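Local coordinates for endo-1,3-beta-glucanase, family GH16 (PDB 4CRQ), which probably hydrolyses internal beta-1,3-glucosidic linkages of laminarin and related glucans, this chain being the GH16 catalytic module of a longer modular laminarinase, at residues W99-N104 with P111-I116. The protein carries 1 engineered substitution. Residues are numbered along the deposited sequence; the frame is centred on the assembly and turned at random.
Sequences WMLGNN and PACGEI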
loop_
_atom_site.group_PDB
_atom_site.type_symbol
_atom_site.label_atom_id
_atom_site.label_comp_id
_atom_site.label_asym_id
_atom_site.label_seq_id
_atom_site.Cartn_x
_atom_site.Cartn_y
_atom_site.Cartn_z
ATOM N N TRP A 99 -0.665 -1.831 -0.765
ATOM C CA TRP A 99 -1.994 -1.758 -1.368
ATOM C C TRP A 99 -2.094 -2.282 -2.760
ATOM O O TRP A 99 -1.101 -2.789 -3.288
ATOM C CB TRP A 99 -2.514 -0.319 -1.254
ATOM C CG TRP A 99 -1.613 0.786 -1.779
ATOM C CD1 TRP A 99 -0.292 1.087 -1.425
ATOM C CD2 TRP A 99 -1.986 1.814 -2.742
ATOM N NE1 TRP A 99 0.162 2.195 -2.096
ATOM C CE2 TRP A 99 -0.811 2.677 -2.913
ATOM C CE3 TRP A 99 -3.143 2.093 -3.469
ATOM C CZ2 TRP A 99 -0.823 3.773 -3.777
ATOM C CZ3 TRP A 99 -3.149 3.191 -4.322
ATOM C CH2 TRP A 99 -2.015 4.016 -4.480
ATOM N N MET A 100 -3.282 -2.188 -3.362
ATOM C CA MET A 100 -3.523 -2.776 -4.689
ATOM C C MET A 100 -4.480 -1.894 -5.454
ATOM O O MET A 100 -5.362 -1.262 -4.858
ATOM C CB MET A 100 -4.159 -4.175 -4.568
ATOM C CG MET A 100 -3.384 -5.142 -3.663
ATOM S SD MET A 100 -4.131 -6.778 -3.590
ATOM C CE MET A 100 -3.560 -7.480 -5.134
ATOM N N LEU A 101 -4.310 -1.840 -6.766
ATOM C CA LEU A 101 -5.224 -1.098 -7.659
ATOM C C LEU A 101 -5.652 -1.964 -8.835
ATOM O O LEU A 101 -4.857 -2.792 -9.297
ATOM C CB LEU A 101 -4.533 0.156 -8.202
ATOM C CG LEU A 101 -4.362 1.369 -7.268
ATOM C CD1 LEU A 101 -3.332 2.349 -7.820
ATOM C CD2 LEU A 101 -5.675 2.081 -6.989
ATOM N N GLY A 102 -6.867 -1.770 -9.364
ATOM C CA GLY A 102 -7.308 -2.565 -10.516
ATOM C C GLY A 102 -6.463 -2.261 -11.745
ATOM O O GLY A 102 -6.132 -1.086 -12.006
ATOM N N ASN A 103 -6.095 -3.313 -12.486
ATOM C CA ASN A 103 -5.411 -3.154 -13.794
ATOM C C ASN A 103 -6.105 -2.174 -14.720
ATOM O O ASN A 103 -5.447 -1.493 -15.518
ATOM C CB ASN A 103 -5.348 -4.477 -14.547
ATOM C CG ASN A 103 -4.262 -5.401 -14.047
ATOM O OD1 ASN A 103 -3.468 -5.057 -13.153
ATOM N ND2 ASN A 103 -4.218 -6.586 -14.624
ATOM N N ASN A 104 -7.438 -2.103 -14.623
ATOM C CA ASN A 104 -8.207 -1.250 -15.554
ATOM C C ASN A 104 -8.170 0.262 -15.234
ATOM O O ASN A 104 -8.896 1.049 -15.866
ATOM C CB ASN A 104 -9.648 -1.770 -15.716
ATOM C CG ASN A 104 -10.480 -1.656 -14.442
ATOM O OD1 ASN A 104 -9.982 -1.273 -13.366
ATOM N ND2 ASN A 104 -11.754 -2.001 -14.555
ATOM N N PRO A 111 -11.779 6.323 -8.658
ATOM C CA PRO A 111 -11.756 5.029 -7.955
ATOM C C PRO A 111 -12.499 3.868 -8.624
ATOM O O PRO A 111 -12.584 2.791 -8.020
ATOM C CB PRO A 111 -12.397 5.389 -6.607
ATOM C CG PRO A 111 -13.438 6.422 -6.963
ATOM C CD PRO A 111 -12.913 7.151 -8.183
ATOM N N ALA A 112 -13.019 4.074 -9.844
ATOM C CA ALA A 112 -13.764 3.017 -10.556
ATOM C C ALA A 112 -12.944 1.740 -10.698
ATOM O O ALA A 112 -13.521 0.672 -10.679
ATOM C CB ALA A 112 -14.258 3.471 -11.918
ATOM N N CYS A 113 -11.612 1.859 -10.835
ATOM C CA CYS A 113 -10.726 0.695 -10.947
ATOM C C CYS A 113 -10.719 -0.188 -9.693
ATOM O O CYS A 113 -10.390 -1.369 -9.771
ATOM C CB CYS A 113 -9.298 1.137 -11.232
ATOM S SG CYS A 113 -8.599 2.212 -9.955
ATOM N N GLY A 114 -11.067 0.412 -8.549
ATOM C CA GLY A 114 -11.051 -0.253 -7.244
ATOM C C GLY A 114 -9.662 -0.159 -6.629
ATOM O O GLY A 114 -8.634 -0.126 -7.327
ATOM N N GLU A 115 -9.638 -0.112 -5.306
ATOM C CA GLU A 115 -8.413 -0.053 -4.543
ATOM C C GLU A 115 -8.574 -0.871 -3.281
ATOM O O GLU A 115 -9.574 -0.740 -2.579
ATOM C CB GLU A 115 -8.103 1.399 -4.179
ATOM C CG GLU A 115 -6.835 1.612 -3.327
ATOM C CD GLU A 115 -6.602 3.067 -2.912
ATOM O OE1 GLU A 115 -7.118 4.003 -3.560
ATOM O OE2 GLU A 115 -5.886 3.319 -1.920
ATOM N N ILE A 116 -7.575 -1.693 -2.976
ATOM C CA ILE A 116 -7.548 -2.472 -1.733
ATOM C C ILE A 116 -6.324 -1.999 -0.962
ATOM O O ILE A 116 -5.195 -2.250 -1.387
ATOM C CB ILE A 116 -7.470 -4.011 -1.949
ATOM C CG1 ILE A 116 -8.586 -4.510 -2.901
ATOM C CG2 ILE A 116 -7.504 -4.753 -0.579
ATOM C CD1 ILE A 116 -8.452 -5.980 -3.295
#
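Two torsions bring Trp99 and Glu115 together: the indole swings between its own backbone N and carbonyl carbon (chi1 53°), while Glu115 sends CG opposite its backbone N (chi1 178°) and stays extended beyond it. The carboxylate thus reaches the six-membered ring of the indole obliquely, OE2 lying 3.4 Å from Trp99 CE3, with the ring and carboxylate planes 47° apart. Leu101 runs alongside the glutamate, its CD2 3.8 Å from Glu115 CB, while Trp110, just ahead of Pro111, hydrogen-bonds through NE1 to Glu115 OE1; the indole NE1 of Trp99 is held by Asn201. With an alanine here instead of Glu115, Trp110 NE1 would probably be left without its acceptor and the Trp99 ring would lose the chain lying against it.

The example illustrates how an antiparallel backbone places such a group. Met100 and Ile116 form a hydrogen-bonded pair, Met100 N to Ile116 O at 2.8 Å and Ile116 N to Met100 O at 2.9 Å, and their CB atoms meet on the sheet face away from Glu115. Leu101 and Glu115 follow as the non-hydrogen-bonded pair. Beyond them, Gly102 N reaches Gly114 O at 3.2 Å, where a type I turn from Pro111 to Gly114 leads into the strand. At Gly102 a CB would run into Cys113 O. Farther along, Asn104 brings OD1 to 3.2 Å from Cys113 CA, while its ND2 bonds to Glu191.

Strand 94-102 continues the sheet to strand 196-204, and strand 115-117 pairs with strand 127-135, as in the beta-sandwich of GH16 enzymes. Glu115, Ile116 and Asp117 open the family's ExDxxE signature, in which the first glutamate is the usual nucleophile; Glu115 probably holds that place, and an engineered serine replaces the last glutamate.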